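Local coordinates for protein putative N-acetylneuraminate lyase ([Ruminococcus] gnavus ATCC 29149, PDB 6RB7) that is a putative lyase of the dihydrodipicolinate synthetase family, with the (beta/alpha)8-barrel fold of that family and four chains in its assembly, at residues A[138-143]-A[174-179]; A[87-92]-A[113-118]. One frame throughout, in Å; residues are numbered along the deposited sequence. Where two conformers were deposited one is given.

Contact 1: A[138-143]-A[174-179]; sequences AIPPIY and QLAGVA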
ATOM      1  N   ALA A 138      -5.381  -3.847  23.992  1.00 10.00           N
ATOM      2  CA  ALA A 138      -6.359  -3.521  22.938  1.00  8.81           C
ATOM      3  C   ALA A 138      -5.629  -3.209  21.632  1.00  9.40           C
ATOM      4  O   ALA A 138      -4.766  -2.333  21.598  1.00  9.95           O
ATOM      5  CB  ALA A 138      -7.214  -2.368  23.354  1.00 10.00           C
ATOM      6  N   ILE A 139      -6.041  -3.924  20.590  1.00  9.71           N
ATOM      7  CA  ILE A 139      -5.823  -3.457  19.196  1.00 10.94           C
ATOM      8  C   ILE A 139      -6.565  -2.148  18.995  1.00 11.45           C
ATOM      9  O   ILE A 139      -7.423  -1.766  19.814  1.00 10.18           O
ATOM     10  CB  ILE A 139      -6.239  -4.532  18.191  1.00 10.06           C
ATOM     11  CG1 ILE A 139      -7.721  -4.884  18.270  1.00 10.36           C
ATOM     12  CG2 ILE A 139      -5.334  -5.747  18.304  1.00 12.25           C
ATOM     13  CD1 ILE A 139      -8.201  -5.666  17.072  1.00 12.20           C
ATOM     14  N   PRO A 140      -6.303  -1.421  17.920  1.00  9.40           N
ATOM     15  CA  PRO A 140      -7.104  -0.263  17.579  1.00 10.37           C
ATOM     16  C   PRO A 140      -8.474  -0.689  17.063  1.00  9.75           C
ATOM     17  O   PRO A 140      -8.736  -1.861  16.734  1.00 10.16           O
ATOM     18  CB  PRO A 140      -6.340   0.416  16.418  1.00 11.44           C
ATOM     19  CG  PRO A 140      -5.037  -0.310  16.299  1.00 11.43           C
ATOM     20  CD  PRO A 140      -5.274  -1.674  16.897  1.00 11.01           C
ATOM     21  N   PRO A 141      -9.371   0.298  16.849  1.00 11.39           N
ATOM     22  CA  PRO A 141     -10.578   0.057  16.067  1.00 11.93           C
ATOM     23  C   PRO A 141     -10.202  -0.464  14.675  1.00 11.32           C
ATOM     24  O   PRO A 141      -9.186  -0.053  14.107  1.00 11.48           O
ATOM     25  CB  PRO A 141     -11.226   1.437  15.974  1.00 12.90           C
ATOM     26  CG  PRO A 141     -10.659   2.201  17.172  1.00 11.57           C
ATOM     27  CD  PRO A 141      -9.229   1.705  17.283  1.00 11.44           C
ATOM     28  N   ILE A 142     -11.019  -1.357  14.157  1.00 11.97           N
ATOM     29  CA  ILE A 142     -10.740  -2.029  12.861  1.00 11.22           C
ATOM     30  C   ILE A 142     -11.784  -1.653  11.795  1.00 12.50           C
ATOM     31  O   ILE A 142     -12.829  -1.054  12.124  1.00 12.86           O
ATOM     32  CB  ILE A 142     -10.669  -3.557  13.035  1.00 11.63           C
ATOM     33  CG1 ILE A 142     -11.996  -4.184  13.442  1.00 13.99           C
ATOM     34  CG2 ILE A 142      -9.564  -3.869  14.031  1.00 13.06           C
ATOM     35  CD1 ILE A 142     -12.004  -5.673  13.342  1.00 16.41           C
ATOM     36  N   TYR A 143     -11.517  -2.108  10.561  1.00 11.96           N
ATOM     37  CA  TYR A 143     -12.413  -1.979   9.382  1.00 11.41           C
ATOM     38  C   TYR A 143     -12.461  -0.542   8.905  1.00 12.75           C
ATOM     39  O   TYR A 143     -11.754  -0.231   7.960  1.00 13.44           O
ATOM     40  CB  TYR A 143     -13.795  -2.577   9.602  1.00 11.50           C
ATOM     41  CG  TYR A 143     -14.585  -2.695   8.335  1.00 11.36           C
ATOM     42  CD1 TYR A 143     -14.382  -3.748   7.467  1.00 13.23           C
ATOM     43  CD2 TYR A 143     -15.549  -1.778   7.992  1.00 13.44           C
ATOM     44  CE1 TYR A 143     -15.072  -3.854   6.280  1.00 14.70           C
ATOM     45  CE2 TYR A 143     -16.277  -1.878   6.823  1.00 13.00           C
ATOM     46  CZ  TYR A 143     -16.062  -2.943   5.968  1.00 13.92           C
ATOM     47  OH  TYR A 143     -16.774  -3.105   4.797  1.00 16.54           O
ATOM     48  N   GLN A 174      -0.942  -3.579   9.787  1.00 14.02           N
ATOM     49  CA  GLN A 174      -1.168  -4.446   8.597  1.00 14.91           C
ATOM     50  C   GLN A 174      -2.569  -5.042   8.615  1.00 18.34           C
ATOM     51  O   GLN A 174      -3.106  -5.335   7.532  1.00 19.61           O
ATOM     52  CB  GLN A 174      -0.265  -5.680   8.606  1.00 20.85           C
ATOM     53  CG  GLN A 174       1.214  -5.461   8.721  1.00 27.17           C
ATOM     54  CD  GLN A 174       1.655  -5.581  10.157  1.00 17.73           C
ATOM     55  OE1 GLN A 174       1.267  -4.761  10.968  1.00 15.94           O
ATOM     56  NE2 GLN A 174       2.465  -6.592  10.459  1.00 14.97           N
ATOM     57  N   LEU A 175      -3.113  -5.323   9.789  1.00 14.59           N
ATOM     58  CA  LEU A 175      -4.466  -5.941   9.933  1.00 13.92           C
ATOM     59  C   LEU A 175      -5.493  -4.899  10.352  1.00 16.54           C
ATOM     60  O   LEU A 175      -6.629  -4.957   9.842  1.00 15.72           O
ATOM     61  CB  LEU A 175      -4.440  -7.098  10.917  1.00 15.47           C
ATOM     62  CG  LEU A 175      -3.389  -8.176  10.653  1.00 17.58           C
ATOM     63  CD1 LEU A 175      -3.560  -9.309  11.622  1.00 18.59           C
ATOM     64  CD2 LEU A 175      -3.426  -8.642   9.199  1.00 19.79           C
ATOM     65  N   ALA A 176      -5.178  -4.027  11.300  1.00 15.54           N
ATOM     66  CA  ALA A 176      -6.153  -3.040  11.801  1.00 14.38           C
ATOM     67  C   ALA A 176      -6.411  -1.928  10.792  1.00 16.81           C
ATOM     68  O   ALA A 176      -7.519  -1.343  10.853  1.00 17.91           O
ATOM     69  CB  ALA A 176      -5.685  -2.463  13.112  1.00 17.57           C
ATOM     70  N   GLY A 177      -5.432  -1.580   9.940  1.00 15.58           N
ATOM     71  CA  GLY A 177      -5.548  -0.532   8.929  1.00 16.32           C
ATOM     72  C   GLY A 177      -5.174   0.844   9.417  1.00 16.99           C
ATOM     73  O   GLY A 177      -5.171   1.808   8.618  1.00 18.85           O
ATOM     74  N   VAL A 178      -4.872   0.972  10.716  1.00 12.50           N
ATOM     75  CA  VAL A 178      -4.394   2.210  11.346  1.00 12.05           C
ATOM     76  C   VAL A 178      -3.192   1.842  12.220  1.00 13.27           C
ATOM     77  O   VAL A 178      -3.149   0.727  12.728  1.00 14.24           O
ATOM     78  CB  VAL A 178      -5.482   2.942  12.159  1.00 13.55           C
ATOM     79  CG1 VAL A 178      -6.575   3.506  11.267  1.00 15.58           C
ATOM     80  CG2 VAL A 178      -6.090   2.052  13.225  1.00 13.91           C
ATOM     81  N   ALA A 179      -2.302   2.806  12.420  1.00 13.63           N
ATOM     82  CA  ALA A 179      -1.074   2.641  13.219  1.00 15.56           C
ATOM     83  C   ALA A 179      -1.135   3.448  14.499  1.00 14.53           C
ATOM     84  O   ALA A 179      -1.690   4.558  14.544  1.00 16.09           O
ATOM     85  CB  ALA A 179       0.120   3.056  12.370  1.00 17.16           C
TER
HETATM   86  O   HOH W   1      -9.246  -3.658   9.603  1.00 13.56           O
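Pro140 lays its ring across Ala176 and Val178, and this apolar patch carries the contact. The CD edge of the ring faces the methyl of Ala176, with Pro140 CD 3.9 Å from Ala176 CB, while its CB edge meets one branch of Val178, Pro140 CB lying 3.6 Å from Val178 CG2. Pro140 CG stays close to both partners. The proline and valine side chains come alongside in opposite directions and do not meet end to end. Val178 chi1 of -68° sets CG2 between its backbone N and carbonyl carbon; that branch also lies 3.8 Å from Pro141 O. Beside the proline, at roughly a right angle to it as seen from Ala176 CB, Ile142 brings up its CG2 branch, 4.2 Å from Ala176 CB, whereas the longer CG1 arm runs away from the helix. No direct hydrogen bond joins the segments. A water does so instead: it accepts from Tyr143 N at 2.9 Å and lies 2.9 Å from Leu175 O and 3.1 Å from Ala176 O, the last a weak hydrogen bond. The helix ends at Ala176; Gly177 follows with a positive phi of 88°, and Val178, next along, points its side chain toward segment 138-143. Helix 148-160 adds Trp155 against Pro140 and Ile151 against Val178, and Tyr143 of a second subunit packs on Ile139, Ile142 and Leu175. The chemistry is thus split: close apolar contacts match the Pro-Pro loop after strand 135-138 to the end of the short helix, and the water links the loop's Tyr143 N to that helix end, next to the subunit interface.

Contact 2: A[87-92]-A[113-118]; sequences QSVEDR and VACNNT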
ATOM      1  N   GLN A  87     -15.008 -14.514  18.391  0.50 11.66           N
ATOM      2  CA  GLN A  87     -15.589 -14.932  19.681  0.50 12.37           C
ATOM      3  C   GLN A  87     -16.566 -13.882  20.171  0.50 13.98           C
ATOM      4  O   GLN A  87     -16.393 -12.701  19.844  0.50 15.04           O
ATOM      5  CB  GLN A  87     -14.505 -15.237  20.703  0.50 12.09           C
ATOM      6  CG  GLN A  87     -13.858 -16.566  20.356  0.50 12.57           C
ATOM      7  CD  GLN A  87     -12.708 -16.927  21.252  0.50 15.65           C
ATOM      8  OE1 GLN A  87     -12.390 -16.191  22.186  0.50 21.37           O
ATOM      9  NE2 GLN A  87     -12.093 -18.068  20.982  0.50 12.89           N
ATOM     10  N   SER A  88     -17.568 -14.332  20.912  1.00 15.32           N
ATOM     11  CA  SER A  88     -18.500 -13.450  21.627  1.00 16.24           C
ATOM     12  C   SER A  88     -17.852 -12.949  22.915  1.00 15.88           C
ATOM     13  O   SER A  88     -16.841 -13.524  23.396  1.00 14.22           O
ATOM     14  CB  SER A  88     -19.779 -14.197  21.901  1.00 14.61           C
ATOM     15  OG  SER A  88     -19.567 -15.219  22.836  1.00 15.53           O
ATOM     16  N   VAL A  89     -18.470 -11.939  23.504  1.00 16.05           N
ATOM     17  CA  VAL A  89     -18.082 -11.479  24.861  1.00 15.53           C
ATOM     18  C   VAL A  89     -18.164 -12.667  25.812  1.00 15.21           C
ATOM     19  O   VAL A  89     -17.236 -12.881  26.597  1.00 12.97           O
ATOM     20  CB  VAL A  89     -18.951 -10.291  25.281  1.00 17.15           C
ATOM     21  CG1 VAL A  89     -18.819 -10.014  26.746  1.00 14.33           C
ATOM     22  CG2 VAL A  89     -18.606  -9.051  24.437  1.00 18.45           C
ATOM     23  N   GLU A  90     -19.254 -13.425  25.772  1.00 15.15           N
ATOM     24  CA  GLU A  90     -19.420 -14.584  26.703  1.00 14.42           C
ATOM     25  C   GLU A  90     -18.301 -15.606  26.487  1.00 15.32           C
ATOM     26  O   GLU A  90     -17.734 -16.055  27.479  1.00 15.02           O
ATOM     27  CB  GLU A  90     -20.813 -15.175  26.515  1.00 19.40           C
ATOM     28  CG  GLU A  90     -21.045 -16.393  27.377  1.00 33.70           C
ATOM     29  CD  GLU A  90     -21.373 -16.104  28.837  1.00 56.83           C
ATOM     30  OE1 GLU A  90     -21.282 -14.908  29.292  1.00 50.19           O
ATOM     31  OE2 GLU A  90     -21.770 -17.081  29.527  1.00 57.71           O
ATOM     32  N   ASP A  91     -17.951 -15.924  25.235  1.00 13.90           N
ATOM     33  CA  ASP A  91     -16.840 -16.856  24.932  1.00 15.25           C
ATOM     34  C   ASP A  91     -15.570 -16.368  25.632  1.00 13.68           C
ATOM     35  O   ASP A  91     -14.843 -17.153  26.263  1.00 13.50           O
ATOM     36  CB  ASP A  91     -16.588 -16.913  23.425  1.00 16.31           C
ATOM     37  CG  ASP A  91     -17.615 -17.621  22.557  1.00 18.37           C
ATOM     38  OD1 ASP A  91     -18.380 -18.469  23.122  1.00 19.00           O
ATOM     39  OD2 ASP A  91     -17.653 -17.311  21.319  1.00 16.93           O
ATOM     40  N   ARG A  92     -15.269 -15.072  25.465  1.00 13.17           N
ATOM     41  CA  ARG A  92     -14.003 -14.506  25.967  1.00 13.70           C
ATOM     42  C   ARG A  92     -14.000 -14.484  27.500  1.00 13.06           C
ATOM     43  O   ARG A  92     -12.913 -14.666  28.112  1.00 13.06           O
ATOM     44  CB  ARG A  92     -13.766 -13.142  25.334  1.00 11.55           C
ATOM     45  CG  ARG A  92     -13.444 -13.308  23.853  1.00 13.19           C
ATOM     46  CD  ARG A  92     -13.458 -12.001  23.084  1.00 11.97           C
ATOM     47  NE  ARG A  92     -12.356 -11.123  23.393  1.00 10.77           N
ATOM     48  CZ  ARG A  92     -12.063 -10.027  22.688  1.00 11.87           C
ATOM     49  NH1 ARG A  92     -12.830  -9.694  21.660  1.00 12.88           N
ATOM     50  NH2 ARG A  92     -10.999  -9.306  23.026  1.00 10.36           N
ATOM     51  N   VAL A 113      -8.826  -7.249  25.388  1.00 10.47           N
ATOM     52  CA  VAL A 113     -10.275  -7.032  25.612  1.00 10.27           C
ATOM     53  C   VAL A 113     -10.914  -6.240  24.487  1.00 13.58           C
ATOM     54  O   VAL A 113     -12.129  -6.011  24.558  1.00 12.72           O
ATOM     55  CB  VAL A 113     -10.494  -6.362  26.972  1.00 11.45           C
ATOM     56  CG1 VAL A 113     -10.093  -7.284  28.117  1.00 12.67           C
ATOM     57  CG2 VAL A 113      -9.868  -4.983  27.059  1.00 12.89           C
ATOM     58  N   ALA A 114     -10.185  -5.874  23.445  1.00 11.92           N
ATOM     59  CA  ALA A 114     -10.771  -5.064  22.355  1.00 11.48           C
ATOM     60  C   ALA A 114     -11.777  -5.922  21.586  1.00 11.21           C
ATOM     61  O   ALA A 114     -11.476  -7.084  21.174  1.00 11.49           O
ATOM     62  CB  ALA A 114      -9.697  -4.521  21.448  1.00 11.77           C
ATOM     63  N   CYS A 115     -12.909  -5.304  21.311  1.00 11.46           N
ATOM     64  CA  CYS A 115     -14.001  -5.814  20.476  1.00  9.92           C
ATOM     65  C   CYS A 115     -14.297  -4.786  19.386  1.00 10.57           C
ATOM     66  O   CYS A 115     -13.802  -3.674  19.395  1.00 12.07           O
ATOM     67  CB  CYS A 115     -15.271  -5.999  21.295  1.00 11.94           C
ATOM     68  SG  CYS A 115     -15.044  -7.180  22.650  1.00 14.48           S
ATOM     69  N   ASN A 116     -15.165  -5.136  18.457  1.00 12.20           N
ATOM     70  CA  ASN A 116     -15.486  -4.210  17.355  1.00 12.23           C
ATOM     71  C   ASN A 116     -16.023  -2.882  17.944  1.00 11.56           C
ATOM     72  O   ASN A 116     -15.643  -1.817  17.467  1.00 11.88           O
ATOM     73  CB  ASN A 116     -16.511  -4.824  16.406  1.00 12.60           C
ATOM     74  CG  ASN A 116     -15.990  -5.908  15.495  1.00 15.14           C
ATOM     75  OD1 ASN A 116     -14.835  -6.333  15.593  1.00 12.46           O
ATOM     76  ND2 ASN A 116     -16.821  -6.244  14.515  1.00 11.95           N
ATOM     77  N   ASN A 117     -16.934  -2.967  18.921  1.00 10.96           N
ATOM     78  CA  ASN A 117     -17.492  -1.746  19.549  1.00 10.88           C
ATOM     79  C   ASN A 117     -16.876  -1.469  20.913  1.00 10.95           C
ATOM     80  O   ASN A 117     -16.163  -2.306  21.514  1.00 12.63           O
ATOM     81  CB  ASN A 117     -19.012  -1.756  19.526  1.00 10.23           C
ATOM     82  CG  ASN A 117     -19.666  -2.713  20.495  1.00 12.79           C
ATOM     83  OD1 ASN A 117     -19.094  -3.023  21.547  1.00 13.64           O
ATOM     84  ND2 ASN A 117     -20.888  -3.158  20.178  1.00 13.46           N
ATOM     85  N   THR A 118     -17.074  -0.244  21.369  1.00 11.25           N
ATOM     86  CA  THR A 118     -16.467   0.192  22.650  1.00 11.60           C
ATOM     87  C   THR A 118     -17.180  -0.479  23.821  1.00 11.71           C
ATOM     88  O   THR A 118     -16.502  -0.911  24.749  1.00 11.93           O
ATOM     89  CB  THR A 118     -16.506   1.715  22.747  1.00 11.50           C
ATOM     90  OG1 THR A 118     -15.849   2.259  21.604  1.00 11.57           O
ATOM     91  CG2 THR A 118     -15.889   2.222  24.019  1.00 13.64           C
TER
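An end-on arginine fork to a backbone carbonyl ties the start of helix 89-103 to the loop after strand 108-112, on the C-terminal side of the barrel strands: Arg92 grips Ala114. Its guanidinium comes end-on to a single backbone oxygen: NH1 donates to Ala114 O at 3.0 Å and NH2 donates to the same Ala114 O at 2.9 Å, with N-H...O angles of 142° and 144°. The oxygen lies near the guanidinium plane, at its edge, but both nitrogens sit above the plane of the Ala114 carbonyl, on the same face. This fork bends each bond, yet it fixes the rotation of the guanidinium. The arginine chain, bent at chi3 (71°), carries the group across to the loop. NH2 also donates to His112 O, so the arginine spans the last residue of the strand and the loop beyond it. Cys115 comes up beside the fork, its SG 3.5 Å from Arg92 NH1 and approaching obliquely; Val89 adds a looser apolar contact, its CG2 4.4 Å from Cys115 SG. The start of the helix is held by a capping box: Asp91 N donates to Ser88 OG at 3.0 Å, and Ser88 N donates to Asp91 OD2, also at 3.0 Å. The carboxylate has a second partner, a salt bridge from OD2 to Arg307. Asn117 in turn is the N-cap of helix 118-130, its OD1 accepting from Asp120 N. Leu124 of that helix packs on both Arg92 and Cys115, while Val113 and Ala114 lean on strand 135-138 through Ile136 and Ala138, with helix 148-160 outside them at Ile158 and Tyr154.

Contacts 1 and 2 lie in series along the chain, their centres about 15 Å apart, and meet where the loops after strands 108-112 and 135-138 run side by side. Ala114 CB is 3.8 Å from Ala138 CA and also 3.8 Å from Ile139 CG1, and Ile142 CD1 comes within 3.7 Å of Asn116 OD1. His112 ties them further: its carbonyl O takes Arg92 NH2 of contact 2, and its NE2 is hydrogen-bonded to Ile139 N of contact 1. Both contacts touch the second subunit. The side chain of Pro141 is about 10 Å from a bound magnesium ion, whereas bicine is bound elsewhere, at Ala260, Gly261 and Lys262.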